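Local coordinates for protein Phosphoglucosamine/phosphogalactosamine mutase (Sulfolobus tokodaii, PDB 2F7L) that interconverts the 6-phosphates and 1-phosphates of glucosamine and galactosamine, a magnesium-dependent mutase step toward UDP-N-acetylglucosamine and UDP-N-acetylgalactosamine, at residues A[154-162]-A[333-344]; A[83-94]-A[105-113]. One frame throughout, in Å; residues are numbered along the deposited sequence.

Contact 1: A[154-162]-A[333-344]; sequences TYVNGILSH and YPPHQYVRDGAM
His-162 packs its imidazole against the turn at Pro-335 and His-336, with NE2 3.6 Å from His-336 CA. Tyr-333 points its ring edge toward the face of this imidazole. The pair is T-shaped, with planes 82° apart. His-336 meets His-162 rim to rim, and the three rings form a small aromatic cluster. The His-336 ring also reaches helix 151-160, where its CE1 lies 3.6 Å from Ile-159 CG1. Next to the rings lies an aliphatic patch round Ile-159. Ile-159 divides its branches: CD1 touches Ala-343 CB at 3.4 Å, and CG2 touches Met-344 CE. The Met-344 chain bends at its second and third torsions, which brings its methyl back alongside the isoleucine.

Asp-341 is the polar centre. It is the N-cap of helix 342-356, and its OD1 accepts from Met-344 N at 2.8 Å, from above the carboxylate plane. The same OD1 takes the hydroxyl of Tyr-155. The modelled OH to OD1 distance of 2.4 Å is too short to be read literally at this resolution. Tyr-155 CG lies anti to the backbone N (chi1 180°), which carries the ring across from helix 151-160. Gln-337 NE2 donates to the anti lone pair of Asp-341 OD2 at 2.9 Å. An alanine in place of Asp-341 would probably leave the Tyr-155 hydroxyl and Met-344 N without their acceptor, and Gln-337 NE2 with Pro-77 O but not the carboxylate. Three donors thus satisfy one buried carboxylate, which ties a helix of domain II to a helix start in domain III.

Contact 2: A[83-94]-A[105-113]; sequences VKTLGYDGGVVI and GIKVVDKDG
The beta hairpin of strands 90-94 and 103-109 belongs to the mixed sheet of domain I. Strand 90-94 and residues 105-109 run antiparallel, their axes approaching to 4.6 Å, with an angle of 162° between their directions. Gly-91 and Val-109 form a hydrogen-bonded pair. Gly-91 N donates to Val-109 O at 2.8 Å, and Val-109 N returns a bond to Gly-91 O. Val-93 and Lys-107 form the next such pair, where Lys-107 N to Val-93 O is 2.9 Å and nearly straight (168°). Between and beyond them, Val-92 faces Val-108 and Ile-94 faces Ile-106 as non-hydrogen-bonded pairs. CA-H...O contacts run from Val-92 CA to Lys-107 O and from Ile-94 CA to Gly-105 O.

Val-92 and Ile-106 lie side by side on one face, pointing the same way, with their CG2 methyls 4.0 Å apart. Helices 20-34 and 50-63 cover this face. The hairpin loop carries Ser-97, probably the phosphoserine of the catalytic cycle, as in related mutases, so this loop is probably the catalytic one. Lys-107 lies on the other face, and its extended chain takes NZ to salt bridges with Asp-243, Asp-245 and Asp-8.

Helix 76-86 packs on that same face. Val-83 and Val-109 meet tip to tip, CG1 to CG2 at 3.4 Å. Val-83 turns CG1 between its backbone N and carbonyl carbon (chi1 44°), which aims that methyl at Val-109. After strand 103-109, a type I turn runs from Asp-110 to Gly-113, closed by Gly-113 N to Asp-110 O. Lys-84 CB rests on Gly-113 CA at 4.0 Å, where a side chain on the glycine would clash.

How the contacts relate
The two contacts follow one another along the chain and touch in space, with centres about 16 Å apart. Contact 2 lies within domain I, whereas contact 1 joins domains II and III. Segment 333-344 bridges them. Its His-336 O lies 3.3 Å from Lys-84 CE, and its Val-339 CG1 lies 3.7 Å from Gly-113 O. Near the predicted magnesium site, Arg-340 NH2 comes within 3.8 Å of Lys-107 NZ. Both form salt bridges with Asp-8 and Asp-245, so shared carboxylates gather the two cations. The Asp-341 side chain lies about 7 Å from that of Asp-245, which places the polar centre of contact 1 close to this site.

Contact 1: A[154-162]-A[333-344]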
loop_
_atom_site.group_PDB
_atom_site.type_symbol
_atom_site.label_atom_id
_atom_site.label_comp_id
_atom_site.label_asym_id
_atom_site.label_seq_id
_atom_site.Cartn_x
_atom_site.Cartn_y
_atom_site.Cartn_z
ATOM N N THR A 154 4.260 14.643 13.997
ATOM C CA THR A 154 4.971 15.143 12.820
ATOM C C THR A 154 4.232 14.754 11.540
ATOM O O THR A 154 4.137 15.537 10.597
ATOM C CB THR A 154 6.411 14.572 12.734
ATOM O OG1 THR A 154 7.124 14.890 13.928
ATOM C CG2 THR A 154 7.162 15.147 11.564
ATOM N N TYR A 155 3.700 13.539 11.528
ATOM C CA TYR A 155 2.983 12.989 10.387
ATOM C C TYR A 155 1.722 13.774 10.071
ATOM O O TYR A 155 1.538 14.238 8.945
ATOM C CB TYR A 155 2.644 11.529 10.692
ATOM C CG TYR A 155 1.892 10.756 9.637
ATOM C CD1 TYR A 155 2.462 10.485 8.397
ATOM C CD2 TYR A 155 0.635 10.221 9.919
ATOM C CE1 TYR A 155 1.797 9.687 7.458
ATOM C CE2 TYR A 155 -0.041 9.432 9.012
ATOM C CZ TYR A 155 0.540 9.156 7.775
ATOM O OH TYR A 155 -0.126 8.323 6.880
ATOM N N VAL A 156 0.849 13.921 11.064
ATOM C CA VAL A 156 -0.399 14.642 10.855
ATOM C C VAL A 156 -0.188 16.034 10.285
ATOM O O VAL A 156 -0.790 16.392 9.270
ATOM C CB VAL A 156 -1.192 14.760 12.144
ATOM C CG1 VAL A 156 -2.378 15.686 11.934
ATOM C CG2 VAL A 156 -1.644 13.370 12.586
ATOM N N ASN A 157 0.672 16.808 10.937
ATOM C CA ASN A 157 0.967 18.161 10.496
ATOM C C ASN A 157 1.485 18.146 9.073
ATOM O O ASN A 157 1.118 18.989 8.252
ATOM C CB ASN A 157 2.017 18.776 11.397
ATOM C CG ASN A 157 1.607 18.764 12.857
ATOM O OD1 ASN A 157 2.461 18.629 13.742
ATOM N ND2 ASN A 157 0.300 18.922 13.126
ATOM N N GLY A 158 2.357 17.189 8.792
ATOM C CA GLY A 158 2.898 17.083 7.455
ATOM C C GLY A 158 1.762 16.912 6.470
ATOM O O GLY A 158 1.732 17.571 5.440
ATOM N N ILE A 159 0.820 16.027 6.786
ATOM C CA ILE A 159 -0.307 15.780 5.903
ATOM C C ILE A 159 -1.151 17.047 5.737
ATOM O O ILE A 159 -1.448 17.457 4.607
ATOM C CB ILE A 159 -1.216 14.655 6.457
ATOM C CG1 ILE A 159 -0.457 13.319 6.470
ATOM C CG2 ILE A 159 -2.515 14.580 5.641
ATOM C CD1 ILE A 159 -1.197 12.194 7.204
ATOM N N LEU A 160 -1.530 17.658 6.865
ATOM C CA LEU A 160 -2.350 18.873 6.860
ATOM C C LEU A 160 -1.737 20.026 6.073
ATOM O O LEU A 160 -2.440 20.878 5.543
ATOM C CB LEU A 160 -2.632 19.329 8.291
ATOM C CG LEU A 160 -3.505 18.345 9.083
ATOM C CD1 LEU A 160 -3.512 18.717 10.576
ATOM C CD2 LEU A 160 -4.919 18.307 8.486
ATOM N N SER A 161 -0.422 20.039 5.970
ATOM C CA SER A 161 0.252 21.102 5.262
ATOM C C SER A 161 0.017 21.095 3.754
ATOM O O SER A 161 0.532 21.954 3.044
ATOM C CB SER A 161 1.743 21.019 5.534
ATOM O OG SER A 161 2.329 20.058 4.690
ATOM N N HIS A 162 -0.753 20.144 3.249
ATOM C CA HIS A 162 -0.982 20.095 1.803
ATOM C C HIS A 162 -2.415 20.309 1.334
ATOM O O HIS A 162 -2.691 20.161 0.145
ATOM C CB HIS A 162 -0.465 18.780 1.226
ATOM C CG HIS A 162 1.006 18.582 1.412
ATOM N ND1 HIS A 162 1.946 19.362 0.778
ATOM C CD2 HIS A 162 1.696 17.687 2.156
ATOM C CE1 HIS A 162 3.156 18.954 1.123
ATOM N NE2 HIS A 162 3.030 17.939 1.956
ATOM N N TYR A 333 1.550 10.505 -2.978
ATOM C CA TYR A 333 1.468 11.942 -3.252
ATOM C C TYR A 333 2.846 12.551 -3.001
ATOM O O TYR A 333 3.165 12.934 -1.886
ATOM C CB TYR A 333 0.415 12.571 -2.328
ATOM C CG TYR A 333 0.073 13.999 -2.656
ATOM C CD1 TYR A 333 -0.316 14.359 -3.940
ATOM C CD2 TYR A 333 0.201 14.999 -1.704
ATOM C CE1 TYR A 333 -0.554 15.698 -4.272
ATOM C CE2 TYR A 333 -0.034 16.333 -2.013
ATOM C CZ TYR A 333 -0.403 16.685 -3.301
ATOM O OH TYR A 333 -0.542 18.020 -3.636
ATOM N N PRO A 334 3.681 12.645 -4.051
ATOM C CA PRO A 334 5.048 13.184 -4.005
ATOM C C PRO A 334 5.299 14.378 -3.111
ATOM O O PRO A 334 6.184 14.340 -2.271
ATOM C CB PRO A 334 5.361 13.456 -5.469
ATOM C CG PRO A 334 4.687 12.307 -6.122
ATOM C CD PRO A 334 3.333 12.274 -5.431
ATOM N N PRO A 335 4.537 15.466 -3.287
ATOM C CA PRO A 335 4.783 16.616 -2.414
ATOM C C PRO A 335 4.881 16.231 -0.938
ATOM O O PRO A 335 5.643 16.834 -0.194
ATOM C CB PRO A 335 3.612 17.557 -2.730
ATOM C CG PRO A 335 2.621 16.681 -3.444
ATOM C CD PRO A 335 3.454 15.758 -4.239
ATOM N N HIS A 336 4.115 15.231 -0.519
ATOM C CA HIS A 336 4.170 14.748 0.859
ATOM C C HIS A 336 5.310 13.728 0.907
ATOM O O HIS A 336 6.390 14.005 1.407
ATOM C CB HIS A 336 2.867 14.056 1.224
ATOM C CG HIS A 336 2.800 13.613 2.647
ATOM N ND1 HIS A 336 2.225 12.416 3.026
ATOM C CD2 HIS A 336 3.155 14.240 3.791
ATOM C CE1 HIS A 336 2.219 12.329 4.342
ATOM N NE2 HIS A 336 2.777 13.423 4.831
ATOM N N GLN A 337 5.039 12.536 0.389
ATOM C CA GLN A 337 6.038 11.481 0.300
ATOM C C GLN A 337 5.729 10.513 -0.838
ATOM O O GLN A 337 4.602 10.479 -1.348
ATOM C CB GLN A 337 6.206 10.736 1.634
ATOM C CG GLN A 337 4.992 10.154 2.289
ATOM C CD GLN A 337 5.357 9.555 3.633
ATOM O OE1 GLN A 337 6.537 9.404 3.945
ATOM N NE2 GLN A 337 4.356 9.199 4.430
ATOM N N TYR A 338 6.741 9.745 -1.242
ATOM C CA TYR A 338 6.600 8.800 -2.338
ATOM C C TYR A 338 5.875 7.506 -2.012
ATOM O O TYR A 338 5.468 6.788 -2.927
ATOM C CB TYR A 338 7.973 8.465 -2.922
ATOM C CG TYR A 338 8.611 9.641 -3.618
ATOM C CD1 TYR A 338 8.053 10.181 -4.794
ATOM C CD2 TYR A 338 9.731 10.266 -3.069
ATOM C CE1 TYR A 338 8.591 11.302 -5.376
ATOM C CE2 TYR A 338 10.272 11.380 -3.648
ATOM C CZ TYR A 338 9.701 11.888 -4.785
ATOM O OH TYR A 338 10.254 13.016 -5.305
ATOM N N VAL A 339 5.706 7.208 -0.728
ATOM C CA VAL A 339 5.038 5.977 -0.323
ATOM C C VAL A 339 3.522 6.091 -0.236
ATOM O O VAL A 339 2.978 7.188 -0.241
ATOM C CB VAL A 339 5.583 5.456 1.058
ATOM C CG1 VAL A 339 7.060 5.043 0.921
ATOM C CG2 VAL A 339 5.397 6.516 2.142
ATOM N N ARG A 340 2.847 4.947 -0.176
ATOM C CA ARG A 340 1.398 4.904 -0.051
ATOM C C ARG A 340 1.073 5.470 1.317
ATOM O O ARG A 340 1.641 5.024 2.308
ATOM C CB ARG A 340 0.908 3.471 -0.084
ATOM C CG ARG A 340 1.781 2.558 -0.860
ATOM C CD ARG A 340 1.238 1.193 -0.751
ATOM N NE ARG A 340 1.979 0.398 0.217
ATOM C CZ ARG A 340 1.677 -0.863 0.509
ATOM N NH1 ARG A 340 0.642 -1.453 -0.095
ATOM N NH2 ARG A 340 2.415 -1.533 1.382
ATOM N N ASP A 341 0.134 6.411 1.380
ATOM C CA ASP A 341 -0.218 7.052 2.641
ATOM C C ASP A 341 -1.734 7.229 2.783
ATOM O O ASP A 341 -2.305 8.176 2.255
ATOM C CB ASP A 341 0.505 8.403 2.694
ATOM C CG ASP A 341 0.450 9.046 4.056
ATOM O OD1 ASP A 341 -0.655 9.129 4.640
ATOM O OD2 ASP A 341 1.511 9.488 4.541
ATOM N N GLY A 342 -2.376 6.320 3.513
ATOM C CA GLY A 342 -3.823 6.366 3.703
ATOM C C GLY A 342 -4.443 7.651 4.243
ATOM O O GLY A 342 -5.473 8.121 3.744
ATOM N N ALA A 343 -3.847 8.225 5.280
ATOM C CA ALA A 343 -4.395 9.451 5.819
ATOM C C ALA A 343 -4.173 10.516 4.777
ATOM O O ALA A 343 -5.075 11.322 4.518
ATOM C CB ALA A 343 -3.710 9.846 7.119
ATOM N N MET A 344 -2.990 10.521 4.161
ATOM C CA MET A 344 -2.726 11.542 3.157
ATOM C C MET A 344 -3.816 11.488 2.109
ATOM O O MET A 344 -4.256 12.520 1.604
ATOM C CB MET A 344 -1.375 11.345 2.472
ATOM C CG MET A 344 -0.995 12.485 1.505
ATOM S SD MET A 344 -0.617 14.078 2.301
ATOM C CE MET A 344 -2.232 14.878 2.277
#

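Contact 2: A[83-94]-A[105-113]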
loop_
_atom_site.group_PDB
_atom_site.type_symbol
_atom_site.label_atom_id
_atom_site.label_comp_id
_atom_site.label_asym_id
_atom_site.label_seq_id
_atom_site.Cartn_x
_atom_site.Cartn_y
_atom_site.Cartn_z
ATOM N N VAL A 83 11.359 8.861 9.396
ATOM C CA VAL A 83 12.737 8.670 8.968
ATOM C C VAL A 83 13.061 9.604 7.805
ATOM O O VAL A 83 14.180 10.115 7.685
ATOM C CB VAL A 83 13.018 7.196 8.581
ATOM C CG1 VAL A 83 11.913 6.680 7.756
ATOM C CG2 VAL A 83 14.328 7.087 7.827
ATOM N N LYS A 84 12.073 9.842 6.959
ATOM C CA LYS A 84 12.254 10.735 5.825
ATOM C C LYS A 84 12.594 12.177 6.242
ATOM O O LYS A 84 13.552 12.763 5.756
ATOM C CB LYS A 84 10.977 10.755 4.970
ATOM C CG LYS A 84 10.994 11.736 3.816
ATOM C CD LYS A 84 9.642 11.790 3.117
ATOM C CE LYS A 84 9.483 13.039 2.259
ATOM N NZ LYS A 84 10.493 13.120 1.162
ATOM N N THR A 85 11.831 12.751 7.157
ATOM C CA THR A 85 12.077 14.138 7.496
ATOM C C THR A 85 12.677 14.423 8.862
ATOM O O THR A 85 13.014 15.577 9.160
ATOM C CB THR A 85 10.774 14.956 7.399
ATOM O OG1 THR A 85 10.011 14.770 8.597
ATOM C CG2 THR A 85 9.915 14.499 6.197
ATOM N N LEU A 86 12.812 13.401 9.700
ATOM C CA LEU A 86 13.338 13.633 11.032
ATOM C C LEU A 86 14.831 13.399 11.186
ATOM O O LEU A 86 15.371 13.548 12.276
ATOM C CB LEU A 86 12.534 12.806 12.036
ATOM C CG LEU A 86 11.668 13.606 13.021
ATOM C CD1 LEU A 86 11.187 14.873 12.413
ATOM C CD2 LEU A 86 10.503 12.768 13.474
ATOM N N GLY A 87 15.493 13.045 10.087
ATOM C CA GLY A 87 16.935 12.824 10.104
ATOM C C GLY A 87 17.477 11.409 10.237
ATOM O O GLY A 87 18.674 11.207 10.211
ATOM N N TYR A 88 16.620 10.408 10.371
ATOM C CA TYR A 88 17.114 9.047 10.540
ATOM C C TYR A 88 17.878 8.462 9.365
ATOM O O TYR A 88 17.735 8.894 8.231
ATOM C CB TYR A 88 15.955 8.138 10.918
ATOM C CG TYR A 88 15.437 8.454 12.300
ATOM C CD1 TYR A 88 16.118 8.014 13.441
ATOM C CD2 TYR A 88 14.279 9.217 12.470
ATOM C CE1 TYR A 88 15.664 8.322 14.705
ATOM C CE2 TYR A 88 13.810 9.534 13.733
ATOM C CZ TYR A 88 14.511 9.086 14.848
ATOM O OH TYR A 88 14.074 9.449 16.092
ATOM N N ASP A 89 18.698 7.464 9.653
ATOM C CA ASP A 89 19.482 6.804 8.628
ATOM C C ASP A 89 18.673 5.683 7.975
ATOM O O ASP A 89 19.121 5.070 7.001
ATOM C CB ASP A 89 20.749 6.245 9.254
ATOM C CG ASP A 89 21.775 7.311 9.501
ATOM O OD1 ASP A 89 22.228 7.901 8.500
ATOM O OD2 ASP A 89 22.131 7.568 10.675
ATOM N N GLY A 90 17.491 5.435 8.539
ATOM C CA GLY A 90 16.581 4.406 8.070
ATOM C C GLY A 90 15.732 3.932 9.246
ATOM O O GLY A 90 15.816 4.466 10.356
ATOM N N GLY A 91 14.903 2.925 9.020
ATOM C CA GLY A 91 14.098 2.416 10.103
ATOM C C GLY A 91 13.595 1.022 9.811
ATOM O O GLY A 91 13.715 0.523 8.692
ATOM N N VAL A 92 13.061 0.375 10.837
ATOM C CA VAL A 92 12.490 -0.936 10.663
ATOM C C VAL A 92 11.139 -0.961 11.385
ATOM O O VAL A 92 11.039 -0.639 12.564
ATOM C CB VAL A 92 13.470 -2.049 11.136
ATOM C CG1 VAL A 92 14.564 -1.451 11.935
ATOM C CG2 VAL A 92 12.737 -3.127 11.900
ATOM N N VAL A 93 10.096 -1.290 10.625
ATOM C CA VAL A 93 8.721 -1.378 11.110
ATOM C C VAL A 93 8.307 -2.868 11.293
ATOM O O VAL A 93 8.523 -3.710 10.401
ATOM C CB VAL A 93 7.744 -0.725 10.083
ATOM C CG1 VAL A 93 6.374 -0.691 10.642
ATOM C CG2 VAL A 93 8.190 0.648 9.716
ATOM N N ILE A 94 7.709 -3.180 12.441
ATOM C CA ILE A 94 7.243 -4.537 12.746
ATOM C C ILE A 94 5.818 -4.598 12.251
ATOM O O ILE A 94 4.913 -4.096 12.917
ATOM C CB ILE A 94 7.252 -4.837 14.284
ATOM C CG1 ILE A 94 8.685 -4.975 14.801
ATOM C CG2 ILE A 94 6.562 -6.162 14.573
ATOM C CD1 ILE A 94 9.605 -3.866 14.386
ATOM N N GLY A 105 5.747 -9.240 10.597
ATOM C CA GLY A 105 6.961 -9.293 9.811
ATOM C C GLY A 105 7.904 -8.122 9.985
ATOM O O GLY A 105 7.768 -7.307 10.899
ATOM N N ILE A 106 8.875 -8.024 9.100
ATOM C CA ILE A 106 9.823 -6.954 9.206
ATOM C C ILE A 106 9.910 -6.196 7.923
ATOM O O ILE A 106 10.146 -6.784 6.881
ATOM C CB ILE A 106 11.220 -7.486 9.502
ATOM C CG1 ILE A 106 11.219 -8.283 10.808
ATOM C CG2 ILE A 106 12.202 -6.337 9.566
ATOM C CD1 ILE A 106 11.072 -7.436 12.038
ATOM N N LYS A 107 9.690 -4.890 7.989
ATOM C CA LYS A 107 9.828 -4.025 6.822
ATOM C C LYS A 107 11.067 -3.189 7.158
ATOM O O LYS A 107 11.334 -2.886 8.331
ATOM C CB LYS A 107 8.621 -3.097 6.667
ATOM C CG LYS A 107 7.574 -3.570 5.667
ATOM C CD LYS A 107 6.450 -2.550 5.506
ATOM C CE LYS A 107 5.286 -3.105 4.668
ATOM N NZ LYS A 107 4.007 -2.278 4.706
ATOM N N VAL A 108 11.863 -2.852 6.159
ATOM C CA VAL A 108 13.006 -2.013 6.461
ATOM C C VAL A 108 13.010 -0.845 5.496
ATOM O O VAL A 108 13.029 -1.029 4.283
ATOM C CB VAL A 108 14.365 -2.823 6.454
ATOM C CG1 VAL A 108 14.100 -4.273 6.127
ATOM C CG2 VAL A 108 15.378 -2.190 5.542
ATOM N N VAL A 109 12.935 0.357 6.059
ATOM C CA VAL A 109 12.927 1.567 5.265
ATOM C C VAL A 109 14.276 2.258 5.245
ATOM O O VAL A 109 14.884 2.503 6.280
ATOM C CB VAL A 109 11.836 2.547 5.748
ATOM C CG1 VAL A 109 11.303 2.106 7.075
ATOM C CG2 VAL A 109 12.381 3.958 5.822
ATOM N N ASP A 110 14.731 2.563 4.038
ATOM C CA ASP A 110 16.010 3.229 3.826
ATOM C C ASP A 110 15.997 4.733 4.104
ATOM O O ASP A 110 14.973 5.319 4.449
ATOM C CB ASP A 110 16.500 2.984 2.398
ATOM C CG ASP A 110 17.928 3.432 2.195
ATOM O OD1 ASP A 110 18.841 2.795 2.741
ATOM O OD2 ASP A 110 18.140 4.440 1.494
ATOM N N LYS A 111 17.174 5.330 3.946
ATOM C CA LYS A 111 17.446 6.753 4.181
ATOM C C LYS A 111 16.428 7.729 3.606
ATOM O O LYS A 111 16.165 8.764 4.198
ATOM C CB LYS A 111 18.835 7.067 3.626
ATOM C CG LYS A 111 19.351 8.456 3.862
ATOM C CD LYS A 111 20.871 8.567 3.559
ATOM C CE LYS A 111 21.219 8.675 2.058
ATOM N NZ LYS A 111 21.016 7.434 1.272
ATOM N N ASP A 112 15.854 7.382 2.457
ATOM C CA ASP A 112 14.881 8.223 1.758
ATOM C C ASP A 112 13.413 8.133 2.211
ATOM O O ASP A 112 12.576 8.887 1.730
ATOM C CB ASP A 112 14.992 7.971 0.235
ATOM C CG ASP A 112 14.836 6.483 -0.155
ATOM O OD1 ASP A 112 15.056 6.153 -1.353
ATOM O OD2 ASP A 112 14.487 5.649 0.722
ATOM N N GLY A 113 13.099 7.223 3.129
ATOM C CA GLY A 113 11.735 7.105 3.610
ATOM C C GLY A 113 10.953 6.015 2.911
ATOM O O GLY A 113 9.827 5.697 3.283
#